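Local coordinates for protein putative oxalate decarboxylase (Thermotoga maritima, PDB 1O4T) that binds oxalate at a manganese ion inside a homodimeric cupin barrel and is predicted to act as an oxalate decarboxylase, at residues G36-V41 with G67-L72; M43-S48 with A56-R61; M62-G67 with L124-V129; E80-L85 with H114-T119. All coordinates share one frame; numbering follows the deposited sequence.

Contact 1 of 4, residues G36-V41 with G67-L72; sequences GGKGEV and GSSVGL
With chi1 at 72°, Ser69 holds OG between its own backbone N and carbonyl carbon, and from there the hydroxyl faces the loop at Lys38. The backbone N of Lys38 donates to Ser69 OG at 2.8 Å, and Ser69 N returns a bond to Lys38 O at 3.1 Å. Ser68 CA makes a CA-H...O contact with the same oxygen, Lys38 O. Lys38, bent at chi3 (-79°), lays its CE 3.6 Å from Gly67 O. Its NZ forms a salt bridge with Glu117, and a water joins Lys38 NZ to Gly67 O. The backbones close tightly at the glycines: the CA atoms of Gly37 and Gly71 are 3.7 Å apart. A CB modelled on Gly37 would fall 2.2 Å from Ser69 O, and one on Gly71 would also clash, so neither position has room for a side chain. Ser68 OG bonds to Pro65 O within its own turn. The side chain of Val70 comes within about 5 Å of the bound oxalate. In the cupin double-stranded beta-helix the contact joins the two sheets: the loop leading into strand 40-45 lies against the start of strand 69-74, whose Val70 pairs with Ile116 of strand 113-117, while Val41 packs on Met62 and Leu64 of strand 56-64.

Contact 2 of 4, residues M43-S48 with A56-R61; sequences MAHLLS and ARLFAR
Arg61 O receives the backbone N-H of Ala44 at 2.9 Å, with a nearly straight N-H...O angle of 176°. Arg61 N returns a bond to Ala44 O, and Leu46 N donates to Phe59 O, also at 2.9 Å. His45 and Ala60 form the adjacent non-hydrogen-bonded pair, their CA atoms 4.4 Å apart. Beyond Leu46 the direct pairing gives way to a water, which accepts from Phe59 N and donates to Leu47 O. Leu46 sets its CB at the edge of the Phe59 ring, in its plane, 3.8 Å from Phe59 CD1. Its CG lies anti to the carbonyl carbon (chi1 -56°), and from there CD1 reaches Phe59 CE1 and the CB of Arg61. Leu47 CD1 approaches the same ring obliquely, 4.3 Å from Phe59 CD1. An alanine in place of Leu46 would keep the CB at the ring edge but is likely to open a gap between Phe59 and Arg61 where CD1 now sits. Beside Ala60, Met43 places CG 3.9 Å from Ala60 CB. Leu46, Leu47, Phe59 and Arg61 also pack against the second subunit, whereas Leu58 touches the oxalate. The segments belong to an antiparallel beta hairpin, strands 40-45 and 56-64, within the cupin double-stranded beta-helix.

Contact 3 of 4, residues M62-G67 with L124-V129; sequences MKLPPG and LEFLAV
Met62 climbs over the ring of Phe126 from its first carbon: CB stands over one face, 3.8 Å from the ring centroid and 17° off the normal, a CH-pi contact. CG moves on toward the rim, 3.5 Å from Phe126 CE1, and also approaches Ala128 CB at 4.3 Å. Bends at chi2 (-67°) and chi3 then turn SD and CE away from strand 124-129, SD toward Met43 and CE toward Val41. Phe126 presents its ring to Met62 with CG between its own backbone N and carbonyl carbon (chi1 55°). Its CE2 also meets Leu64 CD1 at 3.8 Å, and the ring touches that of Tyr82. With an alanine in place of Phe126, Met62 CB and Leu64 CD1 are likely to lose the ring they pack on, and Tyr82 its ring neighbour. Beneath these contacts the antiparallel pairing is regular: Met62 and Phe126 exchange two backbone bonds, with Met62 N 2.7 Å from Phe126 O, and Leu64 and Leu124 exchange two more, with Leu64 N 2.8 Å from Leu124 O. On the opposite face Lys63 and Glu125 run side by side, Lys63 CD 3.6 Å from Glu125 OE2, but their charged ends stay apart and Glu125 OE1 instead forms a salt bridge with Arg61. The chemistry is therefore divided by face, apolar where the sheet turns toward the oxalate pocket and charged on the reverse.

Contact 4 of 4, residues E80-L85 with H114-T119; sequences EIYYIL and HSIENT. With MN (manganese (II) ion), chain C; OXL (oxalate ion), chain D.
The manganese site of the cupin barrel spans this contact, with Glu80 and His114 meeting at the metal from strand segments 80-85 and 114-117, whose axes come within 10.6 Å. Glu80 OE2 binds manganese at 2.1 Å and His114 NE2 at 2.2 Å; these two atoms are close to each other because both are ligands, and no hydrogen bond joins them. Glu80, its CG anti to the backbone N (chi1 -157°), runs extended to the ion. His73 and His75 supply the other protein ligands, completing the three-histidine, one-glutamate set familiar from manganese cupins, and oxalate chelates the same ion through O3 and O4. Tyr82 OH donates to oxalate O3 at 2.6 Å, with O3 lying in the plane of the tyrosine ring at its edge. The same hydroxyl stands over one face of the His114 imidazole, 3.3 Å from CE1. The two rings are near parallel, at 22°, yet slid so far apart that they barely overlap. O3 is thus shared by the metal and the tyrosine hydroxyl, which is likely to restrict how the bound carboxylate can turn. Further from the metal, Ile116 CG2 lies 3.8 Å from Tyr82 CE1, while Ile84 and Ile116 meet tip to tip through their CD1 atoms, 4.0 Å apart.

Along the chain, contact 2 is nested within the loop closed by contact 1, contact 4 within that closed by contact 3, and contacts 1 and 3 interlock, sharing Gly67. Contacts 2 and 3 use strand 56-64, which pairs with strand 40-45 on one side and strand 124-132 on the other; their centres are about 13 Å apart. Contact 4, about 7 Å from contact 3 centre to centre, crosses the barrel from strand 78-86 of that sheet to strand 113-117 of the opposing one. Contact 1 joins the two sheets at one end, its centre about 11 Å from that of contact 4. Continuous pairing thus connects the dimer-facing hairpin to the wall of the pocket that carries Glu80 and Tyr82.

Contact 1 of 4, residues G36-V41 with G67-L72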
# COMPACT_ATOMS: atom_id res chain seq x y z
N GLY A 36 8.98 18.28 11.50
CA GLY A 36 10.32 18.83 11.65
C GLY A 36 11.37 18.38 10.62
O GLY A 36 12.56 18.53 10.88
N GLY A 37 10.95 17.86 9.46
CA GLY A 37 11.89 17.42 8.42
C GLY A 37 12.36 18.55 7.51
O GLY A 37 12.07 19.71 7.77
N LYS A 38 13.07 18.22 6.44
CA LYS A 38 13.67 19.23 5.54
C LYS A 38 12.79 19.47 4.32
O LYS A 38 12.15 18.55 3.81
CB LYS A 38 15.06 18.78 5.07
CG LYS A 38 15.96 18.26 6.21
CD LYS A 38 17.40 18.08 5.79
CE LYS A 38 17.64 16.80 5.01
NZ LYS A 38 19.10 16.67 4.55
N GLY A 39 12.78 20.72 3.86
CA GLY A 39 12.06 21.10 2.65
C GLY A 39 10.57 20.84 2.68
O GLY A 39 9.97 20.79 3.73
N GLU A 40 9.98 20.70 1.49
CA GLU A 40 8.53 20.60 1.31
C GLU A 40 8.23 19.21 0.79
O GLU A 40 8.92 18.70 -0.08
CB GLU A 40 8.03 21.59 0.26
CG GLU A 40 8.06 23.06 0.64
CD GLU A 40 7.55 23.95 -0.50
OE1 GLU A 40 7.20 23.41 -1.57
OE2 GLU A 40 7.50 25.19 -0.33
N VAL A 41 7.13 18.66 1.29
CA VAL A 41 6.65 17.32 1.02
C VAL A 41 5.18 17.41 0.53
O VAL A 41 4.53 18.44 0.71
CB VAL A 41 6.87 16.57 2.34
CG1 VAL A 41 5.67 15.81 2.81
CG2 VAL A 41 8.16 15.78 2.27
N GLY A 67 16.15 15.95 -1.59
CA GLY A 67 16.63 16.76 -0.46
C GLY A 67 15.67 16.84 0.73
O GLY A 67 16.05 17.34 1.80
N SER A 68 14.43 16.38 0.55
CA SER A 68 13.42 16.58 1.57
C SER A 68 13.33 15.36 2.50
O SER A 68 13.84 14.27 2.17
CB SER A 68 12.06 16.89 0.94
OG SER A 68 11.57 15.76 0.25
N SER A 69 12.68 15.54 3.63
CA SER A 69 12.50 14.47 4.61
C SER A 69 11.23 14.66 5.39
O SER A 69 10.72 15.78 5.51
CB SER A 69 13.67 14.40 5.58
OG SER A 69 13.69 15.48 6.53
N VAL A 70 10.69 13.55 5.91
CA VAL A 70 9.74 13.60 7.02
C VAL A 70 10.57 13.43 8.28
O VAL A 70 11.35 12.50 8.37
CB VAL A 70 8.71 12.49 6.96
CG1 VAL A 70 7.78 12.57 8.13
CG2 VAL A 70 7.95 12.54 5.65
N GLY A 71 10.38 14.32 9.25
CA GLY A 71 11.22 14.40 10.42
C GLY A 71 10.93 13.31 11.41
O GLY A 71 9.91 12.63 11.31
N LEU A 72 11.84 13.13 12.35
CA LEU A 72 11.69 12.10 13.37
C LEU A 72 10.46 12.37 14.21
O LEU A 72 10.26 13.48 14.69
CB LEU A 72 12.97 11.99 14.24
CG LEU A 72 13.07 10.87 15.31
CD1 LEU A 72 13.26 9.51 14.65
CD2 LEU A 72 14.21 11.14 16.28
O HOH W 1 18.53 18.26 2.25
O HOH W 2 9.24 18.21 5.07

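Contact 2 of 4, residues M43-S48 with A56-R61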
# COMPACT_ATOMS: atom_id res chain seq x y z
N MET A 43 1.41 15.32 0.43
CA MET A 43 0.62 14.22 0.96
C MET A 43 -0.75 14.19 0.28
O MET A 43 -1.50 15.14 0.36
CB MET A 43 0.45 14.36 2.46
CG MET A 43 -0.30 13.18 3.08
SD MET A 43 -0.77 13.48 4.79
CE MET A 43 0.73 13.25 5.49
N ALA A 44 -1.04 13.07 -0.40
CA ALA A 44 -2.34 12.80 -1.01
C ALA A 44 -3.10 11.80 -0.16
O ALA A 44 -2.71 10.62 -0.10
CB ALA A 44 -2.15 12.28 -2.44
N HIS A 45 -4.19 12.22 0.47
CA HIS A 45 -5.00 11.33 1.28
C HIS A 45 -5.91 10.53 0.35
O HIS A 45 -6.66 11.09 -0.44
CB HIS A 45 -5.84 12.06 2.30
CG HIS A 45 -5.08 13.04 3.13
ND1 HIS A 45 -4.79 12.81 4.46
CD2 HIS A 45 -4.56 14.26 2.83
CE1 HIS A 45 -4.12 13.85 4.94
NE2 HIS A 45 -3.96 14.74 3.96
N LEU A 46 -5.83 9.21 0.42
CA LEU A 46 -6.51 8.35 -0.55
C LEU A 46 -7.82 7.78 -0.01
O LEU A 46 -8.80 7.67 -0.75
CB LEU A 46 -5.56 7.25 -0.99
CG LEU A 46 -4.26 7.80 -1.53
CD1 LEU A 46 -3.42 6.63 -1.99
CD2 LEU A 46 -4.47 8.80 -2.64
N LEU A 47 -7.84 7.45 1.28
CA LEU A 47 -9.05 7.03 1.99
C LEU A 47 -9.12 7.65 3.35
O LEU A 47 -8.12 7.74 4.04
CB LEU A 47 -9.05 5.53 2.18
CG LEU A 47 -9.08 4.68 0.93
CD1 LEU A 47 -8.67 3.23 1.30
CD2 LEU A 47 -10.39 4.72 0.18
N SER A 48 -10.31 8.05 3.75
CA SER A 48 -10.52 8.61 5.06
C SER A 48 -10.56 7.51 6.13
O SER A 48 -10.75 6.32 5.83
CB SER A 48 -11.80 9.43 5.11
OG SER A 48 -12.95 8.60 5.14
N ALA A 56 -7.96 2.41 10.77
CA ALA A 56 -6.73 3.03 10.29
C ALA A 56 -7.00 4.52 10.22
O ALA A 56 -8.12 4.94 9.93
CB ALA A 56 -6.34 2.49 8.93
N ARG A 57 -6.01 5.33 10.54
CA ARG A 57 -6.23 6.75 10.55
C ARG A 57 -5.57 7.48 9.37
O ARG A 57 -5.85 8.67 9.18
CB ARG A 57 -5.85 7.36 11.90
CG ARG A 57 -4.37 7.66 12.13
CD ARG A 57 -4.13 8.51 13.40
NE ARG A 57 -2.72 8.72 13.72
CZ ARG A 57 -1.92 9.57 13.08
NH1 ARG A 57 -2.36 10.34 12.09
NH2 ARG A 57 -0.66 9.67 13.45
N LEU A 58 -4.72 6.79 8.61
CA LEU A 58 -4.05 7.35 7.44
C LEU A 58 -3.85 6.30 6.34
O LEU A 58 -3.37 5.21 6.61
CB LEU A 58 -2.65 7.87 7.82
CG LEU A 58 -1.89 8.60 6.70
CD1 LEU A 58 -2.57 9.94 6.41
CD2 LEU A 58 -0.46 8.81 7.08
N PHE A 59 -4.18 6.67 5.11
CA PHE A 59 -3.85 5.88 3.93
C PHE A 59 -3.52 6.90 2.84
O PHE A 59 -4.42 7.45 2.21
CB PHE A 59 -5.00 4.93 3.54
CG PHE A 59 -4.61 3.92 2.51
CD1 PHE A 59 -4.52 4.27 1.17
CD2 PHE A 59 -4.24 2.63 2.87
CE1 PHE A 59 -4.13 3.36 0.19
CE2 PHE A 59 -3.81 1.72 1.89
CZ PHE A 59 -3.75 2.10 0.53
N ALA A 60 -2.23 7.19 2.65
CA ALA A 60 -1.80 8.32 1.88
C ALA A 60 -0.63 8.00 1.01
O ALA A 60 0.15 7.10 1.33
CB ALA A 60 -1.41 9.45 2.78
N ARG A 61 -0.51 8.74 -0.08
CA ARG A 61 0.65 8.67 -0.95
C ARG A 61 1.51 9.91 -0.70
O ARG A 61 0.99 11.07 -0.78
CB ARG A 61 0.22 8.62 -2.41
CG ARG A 61 1.32 8.28 -3.36
CD ARG A 61 0.96 8.33 -4.84
NE ARG A 61 2.16 8.06 -5.64
CZ ARG A 61 2.16 7.72 -6.94
NH1 ARG A 61 1.01 7.61 -7.61
NH2 ARG A 61 3.31 7.48 -7.56
O HOH W 3 -5.52 9.03 4.57

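Contact 3 of 4, residues M62-G67 with L124-V129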
# COMPACT_ATOMS: atom_id res chain seq x y z
N MET A 62 2.79 9.71 -0.37
CA MET A 62 3.68 10.81 -0.03
C MET A 62 4.65 10.96 -1.18
O MET A 62 5.01 9.96 -1.75
CB MET A 62 4.50 10.46 1.18
CG MET A 62 3.69 10.09 2.42
SD MET A 62 2.84 11.46 2.97
CE MET A 62 4.22 12.64 3.15
N LYS A 63 5.03 12.20 -1.49
CA LYS A 63 6.06 12.52 -2.45
C LYS A 63 7.06 13.43 -1.77
O LYS A 63 6.71 14.52 -1.30
CB LYS A 63 5.44 13.26 -3.62
CG LYS A 63 6.42 13.57 -4.73
CD LYS A 63 5.66 14.05 -5.98
CE LYS A 63 5.74 15.52 -6.14
NZ LYS A 63 4.98 15.97 -7.39
N LEU A 64 8.31 12.96 -1.70
CA LEU A 64 9.45 13.71 -1.17
C LEU A 64 10.38 14.13 -2.32
O LEU A 64 11.09 13.30 -2.91
CB LEU A 64 10.24 12.85 -0.17
CG LEU A 64 9.76 12.95 1.28
CD1 LEU A 64 8.25 12.63 1.43
CD2 LEU A 64 10.62 12.06 2.20
N PRO A 65 10.39 15.41 -2.64
CA PRO A 65 11.35 15.93 -3.59
C PRO A 65 12.79 15.67 -3.14
O PRO A 65 13.03 15.45 -1.96
CB PRO A 65 11.08 17.44 -3.59
CG PRO A 65 9.70 17.58 -3.06
CD PRO A 65 9.50 16.46 -2.13
N PRO A 66 13.73 15.67 -4.08
CA PRO A 66 15.13 15.53 -3.74
C PRO A 66 15.55 16.49 -2.64
O PRO A 66 15.29 17.69 -2.74
CB PRO A 66 15.83 15.86 -5.06
CG PRO A 66 14.85 15.38 -6.07
CD PRO A 66 13.53 15.73 -5.53
N GLY A 67 16.15 15.95 -1.59
CA GLY A 67 16.63 16.76 -0.46
C GLY A 67 15.67 16.84 0.73
O GLY A 67 16.05 17.34 1.80
N LEU A 124 11.16 10.65 -4.31
CA LEU A 124 10.90 9.44 -3.56
C LEU A 124 9.38 9.43 -3.25
O LEU A 124 8.90 10.33 -2.60
CB LEU A 124 11.69 9.45 -2.24
CG LEU A 124 11.40 8.44 -1.14
CD1 LEU A 124 11.71 7.01 -1.58
CD2 LEU A 124 12.22 8.84 0.07
N GLU A 125 8.65 8.44 -3.73
CA GLU A 125 7.25 8.34 -3.36
C GLU A 125 6.97 7.05 -2.63
O GLU A 125 7.59 6.02 -2.89
CB GLU A 125 6.39 8.43 -4.59
CG GLU A 125 6.75 9.58 -5.51
CD GLU A 125 5.60 10.04 -6.39
OE1 GLU A 125 4.45 9.71 -6.07
OE2 GLU A 125 5.84 10.79 -7.38
N PHE A 126 6.02 7.10 -1.71
CA PHE A 126 5.64 5.92 -0.99
C PHE A 126 4.23 6.03 -0.45
O PHE A 126 3.68 7.14 -0.25
CB PHE A 126 6.62 5.63 0.15
CG PHE A 126 6.81 6.77 1.12
CD1 PHE A 126 6.11 6.81 2.31
CD2 PHE A 126 7.74 7.78 0.86
CE1 PHE A 126 6.30 7.88 3.20
CE2 PHE A 126 7.96 8.82 1.74
CZ PHE A 126 7.25 8.86 2.93
N LEU A 127 3.67 4.87 -0.18
CA LEU A 127 2.41 4.75 0.51
C LEU A 127 2.61 4.69 2.00
O LEU A 127 3.48 4.00 2.47
CB LEU A 127 1.79 3.44 0.04
CG LEU A 127 0.38 3.48 -0.45
CD1 LEU A 127 0.23 4.46 -1.61
CD2 LEU A 127 0.02 2.00 -0.82
N ALA A 128 1.77 5.38 2.76
CA ALA A 128 1.82 5.38 4.24
C ALA A 128 0.47 4.99 4.79
O ALA A 128 -0.54 5.59 4.43
CB ALA A 128 2.24 6.72 4.74
N VAL A 129 0.45 4.01 5.69
CA VAL A 129 -0.78 3.52 6.27
C VAL A 129 -0.60 3.44 7.80
O VAL A 129 0.29 2.77 8.27
CB VAL A 129 -1.14 2.11 5.76
CG1 VAL A 129 -2.58 1.78 6.10
CG2 VAL A 129 -0.95 2.04 4.27

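Contact 4 of 4, residues E80-L85 with H114-T119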
# COMPACT_ATOMS: atom_id res chain seq x y z
N GLU A 80 2.73 2.07 11.81
CA GLU A 80 2.79 2.57 10.43
C GLU A 80 3.62 1.70 9.50
O GLU A 80 4.66 1.19 9.87
CB GLU A 80 3.35 3.99 10.41
CG GLU A 80 2.92 4.76 9.18
CD GLU A 80 3.19 6.23 9.26
OE1 GLU A 80 2.91 6.94 8.27
OE2 GLU A 80 3.68 6.68 10.28
N ILE A 81 3.12 1.56 8.28
CA ILE A 81 3.78 0.86 7.22
C ILE A 81 4.03 1.85 6.08
O ILE A 81 3.13 2.56 5.66
CB ILE A 81 2.88 -0.29 6.68
CG1 ILE A 81 2.42 -1.21 7.82
CG2 ILE A 81 3.60 -1.07 5.55
CD1 ILE A 81 1.17 -1.99 7.42
N TYR A 82 5.26 1.92 5.59
CA TYR A 82 5.51 2.53 4.30
C TYR A 82 5.73 1.44 3.25
O TYR A 82 6.45 0.45 3.49
CB TYR A 82 6.78 3.36 4.35
CG TYR A 82 6.87 4.56 5.28
CD1 TYR A 82 8.12 5.08 5.61
CD2 TYR A 82 5.74 5.19 5.80
CE1 TYR A 82 8.23 6.20 6.39
CE2 TYR A 82 5.85 6.31 6.57
CZ TYR A 82 7.09 6.81 6.89
OH TYR A 82 7.18 7.94 7.72
N TYR A 83 5.13 1.60 2.07
CA TYR A 83 5.53 0.86 0.87
C TYR A 83 6.17 1.84 -0.14
O TYR A 83 5.53 2.78 -0.65
CB TYR A 83 4.35 0.09 0.27
CG TYR A 83 4.80 -0.77 -0.89
CD1 TYR A 83 5.14 -2.10 -0.70
CD2 TYR A 83 4.90 -0.25 -2.16
CE1 TYR A 83 5.62 -2.90 -1.76
CE2 TYR A 83 5.35 -1.04 -3.24
CZ TYR A 83 5.71 -2.38 -3.02
OH TYR A 83 6.18 -3.16 -4.06
N ILE A 84 7.44 1.63 -0.43
CA ILE A 84 8.18 2.53 -1.30
C ILE A 84 7.79 2.27 -2.75
O ILE A 84 7.99 1.15 -3.27
CB ILE A 84 9.71 2.37 -1.11
CG1 ILE A 84 10.12 2.40 0.36
CG2 ILE A 84 10.49 3.44 -1.93
CD1 ILE A 84 9.59 3.62 1.14
N LEU A 85 7.28 3.31 -3.41
CA LEU A 85 6.79 3.21 -4.78
C LEU A 85 7.78 3.64 -5.87
O LEU A 85 7.79 3.03 -6.94
CB LEU A 85 5.52 4.07 -4.96
CG LEU A 85 4.28 3.84 -4.12
CD1 LEU A 85 3.34 5.00 -4.30
CD2 LEU A 85 3.63 2.58 -4.54
N HIS A 114 10.25 7.18 13.92
CA HIS A 114 10.85 7.06 12.60
C HIS A 114 10.93 8.38 11.83
O HIS A 114 10.34 9.39 12.24
CB HIS A 114 10.14 5.97 11.73
CG HIS A 114 8.75 6.31 11.29
ND1 HIS A 114 7.99 5.45 10.53
CD2 HIS A 114 7.95 7.37 11.56
CE1 HIS A 114 6.79 5.96 10.32
NE2 HIS A 114 6.73 7.13 10.94
N SER A 115 11.67 8.32 10.71
CA SER A 115 11.84 9.43 9.78
C SER A 115 12.18 8.83 8.45
O SER A 115 12.53 7.64 8.39
CB SER A 115 12.95 10.38 10.21
OG SER A 115 14.20 9.74 10.24
N ILE A 116 12.13 9.63 7.39
CA ILE A 116 12.53 9.14 6.08
C ILE A 116 13.03 10.30 5.26
O ILE A 116 12.41 11.38 5.26
CB ILE A 116 11.35 8.37 5.38
CG1 ILE A 116 11.77 7.80 4.02
CG2 ILE A 116 10.12 9.24 5.22
CD1 ILE A 116 10.83 6.65 3.52
N GLU A 117 14.16 10.10 4.59
CA GLU A 117 14.78 11.15 3.78
C GLU A 117 15.04 10.71 2.34
O GLU A 117 15.53 9.59 2.08
CB GLU A 117 16.10 11.59 4.42
CG GLU A 117 16.66 12.84 3.77
CD GLU A 117 17.89 13.40 4.47
OE1 GLU A 117 18.08 13.14 5.68
OE2 GLU A 117 18.65 14.14 3.80
N ASN A 118 14.75 11.62 1.41
CA ASN A 118 15.12 11.41 0.01
C ASN A 118 16.58 11.82 -0.26
O ASN A 118 16.89 12.99 -0.40
CB ASN A 118 14.17 12.15 -0.94
CG ASN A 118 14.47 11.89 -2.39
OD1 ASN A 118 15.42 11.16 -2.70
ND2 ASN A 118 13.67 12.47 -3.30
N THR A 119 17.45 10.83 -0.38
CA THR A 119 18.86 11.07 -0.62
C THR A 119 19.20 10.94 -2.13
O THR A 119 20.36 10.92 -2.49
CB THR A 119 19.71 10.10 0.23
OG1 THR A 119 19.29 8.76 -0.01
CG2 THR A 119 19.40 10.25 1.71
MN MN C . 4.89 8.26 10.94
C1 OXL D . 4.18 9.66 8.63
C2 OXL D . 3.15 10.10 9.58
O1 OXL D . 3.99 10.01 7.35
O2 OXL D . 2.26 10.99 9.11
O3 OXL D . 5.16 8.97 8.99
O4 OXL D . 3.06 9.65 10.72
O HOH W 4 6.84 3.17 8.58